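Local coordinates for protein methylxanthine N3-demethylase NdmB (Pseudomonas putida, PDB 6ICL) that removes the N3-methyl group of theobromine, 3-methylxanthine, caffeine and theophylline as a Rieske non-heme iron oxygenase, using NADH and oxygen and releasing formaldehyde, at residues P215-N220 with F228-P233; R187-F192 with G224-K229; C41-F46 with S73-A78. All coordinates share one frame; numbering follows the deposited sequence.

Contact 1 of 3, residues P215-N220 with F228-P233; sequences PTVYVN and FKLAPP
V219 and F228 lie abreast, with their CA atoms 4.8 Å apart, on two segments that run antiparallel (163°) and then spread, so that the CA atoms of V217 and L230 are already 6.1 Å apart. Where the strands part, side chains take over the contact. V217 is central. With chi1 at 43°, its CG1 sits between the backbone N and the carbonyl carbon, and CG2 is left anti to the N, on the side of the other segment. V217 CG2 meets CD2 of L230 at 3.6 Å. It also meets CB of F228 at 3.9 Å. V217 lies alongside both and points the same way. V219 adds a looser touch, CG2 to F228 CB at 4.2 Å, while its CG1 lies obliquely to the F228 ring. F228 meets 215-220 mainly with its CB; its ring leads away and stacks with Y250. The backbone contributes a CH...O contact, from F228 CA to Y218 O at 3.4 Å. It is bent, at 134° at the hydrogen. Further out, P215 CB approaches A231 O at 4.0 Å. K337, I338 and Q341 of helix 337-355 touch V217, F228 and V219, so the face bearing these apolar groups is turned to that helix. The arrangement is the splayed open end of a beta hairpin, strands 219-222 and 225-230, at the edge of the antiparallel sheet of the C-terminal domain. Such a sheet against a long helix near the C-terminus is consistent with the helix-grip fold of Rieske oxygenases.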
loop_
_atom_site.group_PDB
_atom_site.type_symbol
_atom_site.label_atom_id
_atom_site.label_comp_id
_atom_site.label_asym_id
_atom_site.label_seq_id
_atom_site.Cartn_x
_atom_site.Cartn_y
_atom_site.Cartn_z
ATOM N N PRO A 215 35.938 -29.879 18.624
ATOM C CA PRO A 215 36.137 -29.849 20.071
ATOM C C PRO A 215 35.440 -31.027 20.729
ATOM O O PRO A 215 34.440 -31.548 20.231
ATOM C CB PRO A 215 35.513 -28.516 20.491
ATOM C CG PRO A 215 35.553 -27.694 19.257
ATOM C CD PRO A 215 35.324 -28.636 18.132
ATOM N N THR A 216 36.008 -31.472 21.843
ATOM C CA THR A 216 35.396 -32.534 22.626
ATOM C C THR A 216 34.300 -31.922 23.488
ATOM O O THR A 216 34.564 -31.046 24.319
ATOM C CB THR A 216 36.448 -33.245 23.477
ATOM O OG1 THR A 216 35.806 -33.955 24.548
ATOM C CG2 THR A 216 37.456 -32.247 24.038
ATOM N N VAL A 217 33.060 -32.345 23.267
ATOM C CA VAL A 217 31.931 -31.781 23.989
ATOM C C VAL A 217 31.152 -32.911 24.638
ATOM O O VAL A 217 30.638 -33.798 23.947
ATOM C CB VAL A 217 31.022 -30.944 23.079
ATOM C CG1 VAL A 217 30.801 -31.657 21.756
ATOM C CG2 VAL A 217 29.703 -30.674 23.786
ATOM N N TYR A 218 31.066 -32.879 25.960
ATOM C CA TYR A 218 30.214 -33.799 26.686
ATOM C C TYR A 218 28.837 -33.177 26.849
ATOM O O TYR A 218 28.716 -32.012 27.242
ATOM C CB TYR A 218 30.818 -34.132 28.044
ATOM C CG TYR A 218 32.079 -34.955 27.935
ATOM C CD1 TYR A 218 32.033 -36.262 27.461
ATOM C CD2 TYR A 218 33.314 -34.430 28.297
ATOM C CE1 TYR A 218 33.181 -37.028 27.355
ATOM C CE2 TYR A 218 34.473 -35.192 28.194
ATOM C CZ TYR A 218 34.397 -36.492 27.724
ATOM O OH TYR A 218 35.539 -37.260 27.619
ATOM N N VAL A 219 27.806 -33.951 26.538
ATOM C CA VAL A 219 26.428 -33.508 26.650
ATOM C C VAL A 219 25.770 -34.301 27.762
ATOM O O VAL A 219 25.640 -35.529 27.661
ATOM C CB VAL A 219 25.666 -33.689 25.330
ATOM C CG1 VAL A 219 24.249 -33.173 25.489
ATOM C CG2 VAL A 219 26.407 -32.988 24.183
ATOM N N ASN A 220 25.346 -33.606 28.813
ATOM C CA ASN A 220 24.650 -34.220 29.930
ATOM C C ASN A 220 23.179 -33.832 29.942
ATOM O O ASN A 220 22.795 -32.758 29.465
ATOM C CB ASN A 220 25.265 -33.796 31.262
ATOM C CG ASN A 220 26.742 -34.117 31.345
ATOM O OD1 ASN A 220 27.231 -35.029 30.678
ATOM N ND2 ASN A 220 27.461 -33.367 32.172
ATOM N N PHE A 228 26.014 -28.651 28.366
ATOM C CA PHE A 228 27.250 -28.919 27.665
ATOM C C PHE A 228 28.099 -27.666 27.735
ATOM O O PHE A 228 27.608 -26.567 28.012
ATOM C CB PHE A 228 27.013 -29.351 26.210
ATOM C CG PHE A 228 25.972 -28.527 25.481
ATOM C CD1 PHE A 228 24.622 -28.794 25.637
ATOM C CD2 PHE A 228 26.349 -27.492 24.641
ATOM C CE1 PHE A 228 23.662 -28.042 24.967
ATOM C CE2 PHE A 228 25.383 -26.731 23.966
ATOM C CZ PHE A 228 24.053 -27.011 24.130
ATOM N N LYS A 229 29.384 -27.852 27.500
ATOM C CA LYS A 229 30.362 -26.791 27.593
ATOM C C LYS A 229 31.267 -26.917 26.379
ATOM O O LYS A 229 31.607 -28.026 25.969
ATOM C CB LYS A 229 31.147 -26.879 28.927
ATOM C CG LYS A 229 32.343 -25.940 29.026
ATOM C CD LYS A 229 32.787 -25.739 30.482
ATOM C CE LYS A 229 34.062 -24.894 30.589
ATOM N NZ LYS A 229 35.153 -25.565 31.365
ATOM N N LEU A 230 31.571 -25.792 25.752
ATOM C CA LEU A 230 32.439 -25.744 24.587
ATOM C C LEU A 230 33.614 -24.842 24.917
ATOM O O LEU A 230 33.424 -23.736 25.435
ATOM C CB LEU A 230 31.703 -25.214 23.349
ATOM C CG LEU A 230 30.398 -25.894 22.924
ATOM C CD1 LEU A 230 29.840 -25.213 21.682
ATOM C CD2 LEU A 230 30.592 -27.369 22.654
ATOM N N ALA A 231 34.822 -25.314 24.625
ATOM C CA ALA A 231 36.023 -24.529 24.833
ATOM C C ALA A 231 36.844 -24.547 23.527
ATOM O O ALA A 231 36.948 -25.604 22.891
ATOM C CB ALA A 231 36.857 -25.074 25.997
ATOM N N PRO A 232 37.368 -23.407 23.105
ATOM C CA PRO A 232 38.285 -23.396 21.947
ATOM C C PRO A 232 39.590 -24.084 22.294
ATOM O O PRO A 232 39.887 -24.301 23.479
ATOM C CB PRO A 232 38.497 -21.895 21.676
ATOM C CG PRO A 232 37.355 -21.206 22.359
ATOM C CD PRO A 232 37.020 -22.053 23.554
ATOM N N PRO A 233 40.405 -24.455 21.289
ATOM C CA PRO A 233 41.681 -25.138 21.563
ATOM C C PRO A 233 42.756 -24.237 22.193
ATOM O O PRO A 233 42.812 -23.035 21.924
ATOM C CB PRO A 233 42.123 -25.620 20.174
ATOM C CG PRO A 233 41.445 -24.697 19.212
ATOM C CD PRO A 233 40.126 -24.354 19.843
#

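Contact 2 of 3, residues R187-F192 with G224-K229; sequences RRWENF and GELQFK
The six-membered end of the W189 indole meets L226 and F228 chiefly with CH2. The side chains of W189 and L226 cross obliquely. L226 sends in one branch: its CD1 lies 3.8 Å from W189 CH2 and 4.2 Å from W189 CZ2. CE1 of F228 comes to 4.4 Å from the same W189 CH2, a looser touch, and the two rings meet at a slant. With CG anti to the backbone N (chi1 -167°), the indole extends from the helix toward the strand and spans a wide gap between the backbones. The indole is also held elsewhere. Its NE1 is hydrogen-bonded to the backbone oxygen of S257, which fixes its polar edge, and the ring stacks with F342. The contact joins helix 185-192 to strand 225-230 of the seven-stranded antiparallel sheet in the catalytic domain, and I338 of helix 337-355 touches both W189 and F228. Elsewhere on the helix, R188 NH1 gives a bond of 2.9 Å to N191 OD1, in the carbonyl plane and on a lone pair. The bond is bent, 141° at the hydrogen. CD1 of F192 lies 3.8 Å above the guanidinium plane of R188, toward its rim. The bond from R188 is consistent with a fixed amide at N191, whose ND2 bonds both OD1 of the iron ligand D314 and the hydroxyl of Y107 of the second subunit. On the strand, Q227 NE2 bonds E225 OE1 at 2.8 Å, coming from above the carboxylate plane, and R251 forms a salt bridge with that same oxygen.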
loop_
_atom_site.group_PDB
_atom_site.type_symbol
_atom_site.label_atom_id
_atom_site.label_comp_id
_atom_site.label_asym_id
_atom_site.label_seq_id
_atom_site.Cartn_x
_atom_site.Cartn_y
_atom_site.Cartn_z
ATOM N N ARG A 187 13.753 -25.826 15.302
ATOM C CA ARG A 187 14.728 -25.256 14.375
ATOM C C ARG A 187 15.408 -24.046 14.981
ATOM O O ARG A 187 16.599 -23.791 14.717
ATOM C CB ARG A 187 14.062 -24.848 13.061
ATOM C CG ARG A 187 13.326 -25.941 12.327
ATOM C CD ARG A 187 14.273 -26.795 11.568
ATOM N NE ARG A 187 13.590 -27.634 10.588
ATOM C CZ ARG A 187 14.191 -28.648 9.980
ATOM N NH1 ARG A 187 15.458 -28.912 10.283
ATOM N NH2 ARG A 187 13.534 -29.400 9.101
ATOM N N ARG A 188 14.660 -23.250 15.747
ATOM C CA ARG A 188 15.265 -22.074 16.376
ATOM C C ARG A 188 16.291 -22.481 17.436
ATOM O O ARG A 188 17.373 -21.890 17.523
ATOM C CB ARG A 188 14.189 -21.180 16.992
ATOM C CG ARG A 188 14.560 -19.695 16.972
ATOM C CD ARG A 188 15.408 -19.367 18.159
ATOM N NE ARG A 188 16.151 -18.114 18.023
ATOM C CZ ARG A 188 17.326 -18.001 17.410
ATOM N NH1 ARG A 188 17.896 -19.060 16.838
ATOM N NH2 ARG A 188 17.928 -16.826 17.358
ATOM N N TRP A 189 15.956 -23.473 18.258
ATOM C CA TRP A 189 16.882 -23.952 19.279
ATOM C C TRP A 189 18.165 -24.493 18.650
ATOM O O TRP A 189 19.276 -24.109 19.041
ATOM C CB TRP A 189 16.192 -25.025 20.125
ATOM C CG TRP A 189 16.932 -25.361 21.370
ATOM C CD1 TRP A 189 16.720 -24.844 22.610
ATOM C CD2 TRP A 189 18.010 -26.300 21.502
ATOM N NE1 TRP A 189 17.591 -25.411 23.515
ATOM C CE2 TRP A 189 18.396 -26.306 22.858
ATOM C CE3 TRP A 189 18.684 -27.140 20.604
ATOM C CZ2 TRP A 189 19.435 -27.114 23.345
ATOM C CZ3 TRP A 189 19.723 -27.957 21.098
ATOM C CH2 TRP A 189 20.080 -27.931 22.448
ATOM N N GLU A 190 18.034 -25.364 17.646
ATOM C CA GLU A 190 19.230 -25.920 17.015
ATOM C C GLU A 190 20.067 -24.845 16.349
ATOM O O GLU A 190 21.296 -24.954 16.307
ATOM C CB GLU A 190 18.855 -26.982 15.990
ATOM C CG GLU A 190 18.161 -28.171 16.616
ATOM C CD GLU A 190 17.977 -29.290 15.617
ATOM O OE1 GLU A 190 18.201 -29.048 14.415
ATOM O OE2 GLU A 190 17.597 -30.399 16.029
ATOM N N ASN A 191 19.432 -23.803 15.822
ATOM C CA ASN A 191 20.207 -22.691 15.284
ATOM C C ASN A 191 21.014 -21.996 16.376
ATOM O O ASN A 191 22.159 -21.594 16.150
ATOM C CB ASN A 191 19.279 -21.688 14.596
ATOM C CG ASN A 191 20.011 -20.436 14.140
ATOM O OD1 ASN A 191 19.706 -19.335 14.587
ATOM N ND2 ASN A 191 20.984 -20.603 13.264
ATOM N N PHE A 192 20.424 -21.830 17.568
ATOM C CA PHE A 192 21.081 -21.019 18.598
ATOM C C PHE A 192 22.289 -21.739 19.202
ATOM O O PHE A 192 23.246 -21.087 19.642
ATOM C CB PHE A 192 20.078 -20.653 19.692
ATOM C CG PHE A 192 20.523 -19.511 20.578
ATOM C CD1 PHE A 192 20.259 -18.195 20.225
ATOM C CD2 PHE A 192 21.170 -19.756 21.789
ATOM C CE1 PHE A 192 20.653 -17.132 21.035
ATOM C CE2 PHE A 192 21.566 -18.691 22.623
ATOM C CZ PHE A 192 21.292 -17.374 22.240
ATOM N N GLY A 224 16.277 -31.917 34.026
ATOM C CA GLY A 224 15.448 -31.317 32.990
ATOM C C GLY A 224 16.172 -30.422 32.000
ATOM O O GLY A 224 15.511 -29.788 31.166
ATOM N N GLU A 225 17.502 -30.355 32.053
ATOM C CA GLU A 225 18.302 -29.482 31.205
ATOM C C GLU A 225 19.271 -30.307 30.366
ATOM O O GLU A 225 19.837 -31.291 30.852
ATOM C CB GLU A 225 19.112 -28.485 32.043
ATOM C CG GLU A 225 18.326 -27.751 33.140
ATOM C CD GLU A 225 19.172 -26.692 33.844
ATOM O OE1 GLU A 225 20.385 -26.578 33.538
ATOM O OE2 GLU A 225 18.624 -25.965 34.699
ATOM N N LEU A 226 19.469 -29.909 29.110
ATOM C CA LEU A 226 20.688 -30.281 28.396
ATOM C C LEU A 226 21.818 -29.367 28.847
ATOM O O LEU A 226 21.665 -28.140 28.858
ATOM C CB LEU A 226 20.513 -30.175 26.882
ATOM C CG LEU A 226 19.977 -31.386 26.129
ATOM C CD1 LEU A 226 19.865 -31.060 24.654
ATOM C CD2 LEU A 226 20.878 -32.620 26.356
ATOM N N GLN A 227 22.946 -29.960 29.245
ATOM C CA GLN A 227 24.089 -29.196 29.710
ATOM C C GLN A 227 25.325 -29.626 28.941
ATOM O O GLN A 227 25.628 -30.822 28.847
ATOM C CB GLN A 227 24.295 -29.367 31.213
ATOM C CG GLN A 227 23.119 -28.882 32.021
ATOM C CD GLN A 227 23.396 -28.893 33.507
ATOM O OE1 GLN A 227 24.424 -29.406 33.948
ATOM N NE2 GLN A 227 22.482 -28.319 34.289
ATOM N N PHE A 228 26.014 -28.651 28.366
ATOM C CA PHE A 228 27.250 -28.919 27.665
ATOM C C PHE A 228 28.099 -27.666 27.735
ATOM O O PHE A 228 27.608 -26.567 28.012
ATOM C CB PHE A 228 27.013 -29.351 26.210
ATOM C CG PHE A 228 25.972 -28.527 25.481
ATOM C CD1 PHE A 228 24.622 -28.794 25.637
ATOM C CD2 PHE A 228 26.349 -27.492 24.641
ATOM C CE1 PHE A 228 23.662 -28.042 24.967
ATOM C CE2 PHE A 228 25.383 -26.731 23.966
ATOM C CZ PHE A 228 24.053 -27.011 24.130
ATOM N N LYS A 229 29.384 -27.852 27.500
ATOM C CA LYS A 229 30.362 -26.791 27.593
ATOM C C LYS A 229 31.267 -26.917 26.379
ATOM O O LYS A 229 31.607 -28.026 25.969
ATOM C CB LYS A 229 31.147 -26.879 28.927
ATOM C CG LYS A 229 32.343 -25.940 29.026
ATOM C CD LYS A 229 32.787 -25.739 30.482
ATOM C CE LYS A 229 34.062 -24.894 30.589
ATOM N NZ LYS A 229 35.153 -25.565 31.365
#

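Contact 3 of 3, residues C41-F46 with S73-A78; sequences CTLNEF and SKIIAA
I75 reaches out from strand 74-79 to meet F46 and L43 on helix 43-48. The contact lies in the Rieske domain, where this short helix follows strand 37-42, an outer strand of the six-stranded antiparallel sheet to which 74-79 also belongs. From CB of I75 the chain forks. The CG1 branch goes anti to the carbonyl carbon (chi1 -56°), and chi2 near 180° carries it on fully extended toward the helix. CG1 makes the first touch, at 4.1 Å from F46 CE2. The tip, CD1, does most of the work. It sits over one face of the F46 ring, 3.7 Å above the plane and displaced toward the rim. Its distance to the ring centroid is 4.0 Å, along a line 23° off the ring normal, which makes this a CH-pi contact. The ring atoms beneath it are CD2 and CE2 of F46. The same I75 CD1 also lies 3.9 Å from CD1 of L43, whose side chain comes in at a slant. The methyl thus has the F46 face on one side and L43 CD1 roughly at right angles to it. F46 and I75 approach from opposite directions, the one from the helix and the other from the strand. Around them, L68 and R70 of strand 64-71 touch F46, and V142 of strand 137-143 touches I75, so F46 and I75 are buried between the helix and the sheet. The helix is set in place at its start by a capping box between T42 and E45. E45 N gives a bond of 3.0 Å to T42 OG1 at the N-cap. T42 N returns a nearly straight one to E45 OE2, meeting that oxygen from above the carboxylate plane, while E45 OE1 accepts from the backbone N of S178.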
loop_
_atom_site.group_PDB
_atom_site.type_symbol
_atom_site.label_atom_id
_atom_site.label_comp_id
_atom_site.label_asym_id
_atom_site.label_seq_id
_atom_site.Cartn_x
_atom_site.Cartn_y
_atom_site.Cartn_z
ATOM N N CYS A 41 4.592 -13.973 26.384
ATOM C CA CYS A 41 4.901 -12.588 26.053
ATOM C C CYS A 41 5.793 -12.040 27.159
ATOM O O CYS A 41 5.907 -12.632 28.233
ATOM C CB CYS A 41 3.621 -11.738 25.907
ATOM S SG CYS A 41 2.623 -11.705 27.444
ATOM N N THR A 42 6.458 -10.929 26.872
ATOM C CA THR A 42 7.156 -10.255 27.950
ATOM C C THR A 42 6.136 -9.507 28.799
ATOM O O THR A 42 5.006 -9.250 28.372
ATOM C CB THR A 42 8.212 -9.294 27.416
ATOM O OG1 THR A 42 7.569 -8.187 26.756
ATOM C CG2 THR A 42 9.136 -10.018 26.420
ATOM N N LEU A 43 6.536 -9.186 30.027
ATOM C CA LEU A 43 5.674 -8.410 30.902
ATOM C C LEU A 43 5.325 -7.064 30.268
ATOM O O LEU A 43 4.159 -6.651 30.263
ATOM C CB LEU A 43 6.370 -8.229 32.255
ATOM C CG LEU A 43 5.566 -7.520 33.332
ATOM C CD1 LEU A 43 4.214 -8.208 33.465
ATOM C CD2 LEU A 43 6.361 -7.566 34.662
ATOM N N ASN A 44 6.326 -6.388 29.701
ATOM C CA ASN A 44 6.082 -5.135 28.996
ATOM C C ASN A 44 5.072 -5.313 27.865
ATOM O O ASN A 44 4.134 -4.508 27.711
ATOM C CB ASN A 44 7.397 -4.599 28.449
ATOM C CG ASN A 44 7.296 -3.159 28.066
ATOM O OD1 ASN A 44 7.150 -2.825 26.885
ATOM N ND2 ASN A 44 7.338 -2.280 29.066
ATOM N N GLU A 45 5.265 -6.352 27.039
ATOM C CA GLU A 45 4.294 -6.653 25.991
ATOM C C GLU A 45 2.893 -6.838 26.563
ATOM O O GLU A 45 1.905 -6.375 25.978
ATOM C CB GLU A 45 4.729 -7.903 25.210
ATOM C CG GLU A 45 5.768 -7.598 24.129
ATOM C CD GLU A 45 6.478 -8.846 23.603
ATOM O OE1 GLU A 45 7.373 -8.687 22.754
ATOM O OE2 GLU A 45 6.150 -9.975 24.042
ATOM N N PHE A 46 2.778 -7.532 27.699
ATOM C CA PHE A 46 1.458 -7.732 28.283
ATOM C C PHE A 46 0.832 -6.404 28.726
ATOM O O PHE A 46 -0.367 -6.164 28.519
ATOM C CB PHE A 46 1.554 -8.687 29.474
ATOM C CG PHE A 46 0.342 -8.675 30.314
ATOM C CD1 PHE A 46 -0.790 -9.401 29.927
ATOM C CD2 PHE A 46 0.292 -7.902 31.465
ATOM C CE1 PHE A 46 -1.950 -9.375 30.711
ATOM C CE2 PHE A 46 -0.855 -7.861 32.234
ATOM C CZ PHE A 46 -1.981 -8.610 31.856
ATOM N N SER A 73 -3.729 -8.326 41.048
ATOM C CA SER A 73 -2.272 -8.304 40.973
ATOM C C SER A 73 -1.642 -9.594 40.456
ATOM O O SER A 73 -0.408 -9.700 40.443
ATOM C CB SER A 73 -1.647 -7.959 42.327
ATOM O OG SER A 73 -2.161 -6.723 42.775
ATOM N N LYS A 74 -2.424 -10.581 40.018
ATOM C CA LYS A 74 -1.837 -11.761 39.396
ATOM C C LYS A 74 -2.369 -11.951 37.979
ATOM O O LYS A 74 -3.587 -11.931 37.744
ATOM C CB LYS A 74 -2.101 -13.049 40.190
ATOM C CG LYS A 74 -0.856 -14.006 40.291
ATOM C CD LYS A 74 -0.175 -14.363 38.920
ATOM C CE LYS A 74 1.300 -13.815 38.722
ATOM N NZ LYS A 74 1.477 -12.369 38.200
ATOM N N ILE A 75 -1.449 -12.225 37.065
ATOM C CA ILE A 75 -1.796 -12.516 35.684
ATOM C C ILE A 75 -2.283 -13.944 35.589
ATOM O O ILE A 75 -1.617 -14.881 36.042
ATOM C CB ILE A 75 -0.594 -12.282 34.767
ATOM C CG1 ILE A 75 -0.081 -10.858 34.945
ATOM C CG2 ILE A 75 -0.977 -12.542 33.306
ATOM C CD1 ILE A 75 1.111 -10.575 34.055
ATOM N N ILE A 76 -3.457 -14.111 35.017
ATOM C CA ILE A 76 -4.018 -15.419 34.786
ATOM C C ILE A 76 -3.972 -15.680 33.290
ATOM O O ILE A 76 -3.867 -14.763 32.466
ATOM C CB ILE A 76 -5.461 -15.498 35.318
ATOM C CG1 ILE A 76 -6.327 -14.540 34.515
ATOM C CG2 ILE A 76 -5.504 -15.074 36.781
ATOM C CD1 ILE A 76 -7.674 -15.088 34.138
ATOM N N ALA A 77 -4.043 -16.955 32.941
ATOM C CA ALA A 77 -4.131 -17.405 31.564
ATOM C C ALA A 77 -5.335 -18.325 31.494
ATOM O O ALA A 77 -5.480 -19.223 32.329
ATOM C CB ALA A 77 -2.843 -18.135 31.121
ATOM N N ALA A 78 -6.222 -18.085 30.537
ATOM C CA ALA A 78 -7.404 -18.913 30.395
ATOM C C ALA A 78 -7.687 -19.110 28.917
ATOM O O ALA A 78 -7.088 -18.453 28.064
ATOM C CB ALA A 78 -8.615 -18.288 31.095
#

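In the fold
Contacts 1 and 2 share F228 and K229 on strand 225-230, and their centres are 13 Å apart. They also touch directly: N220 N lies 2.8 Å from Q227 O, a probable hydrogen bond, and V219 CG1 packs on L226 CD2 at 3.5 Å. Both belong to the domain of the mononuclear iron. The touching side chains stay clear of the iron, but N191 on helix 185-192 bonds the ligand D314. The side chain of W189 is about 12 Å from the iron and that of L230 about 13 Å. Contact 3 is separate, in the Rieske domain across the centre of the chain. Its nearest atoms are about 14 Å from contact 2 and about 23 Å from contact 1.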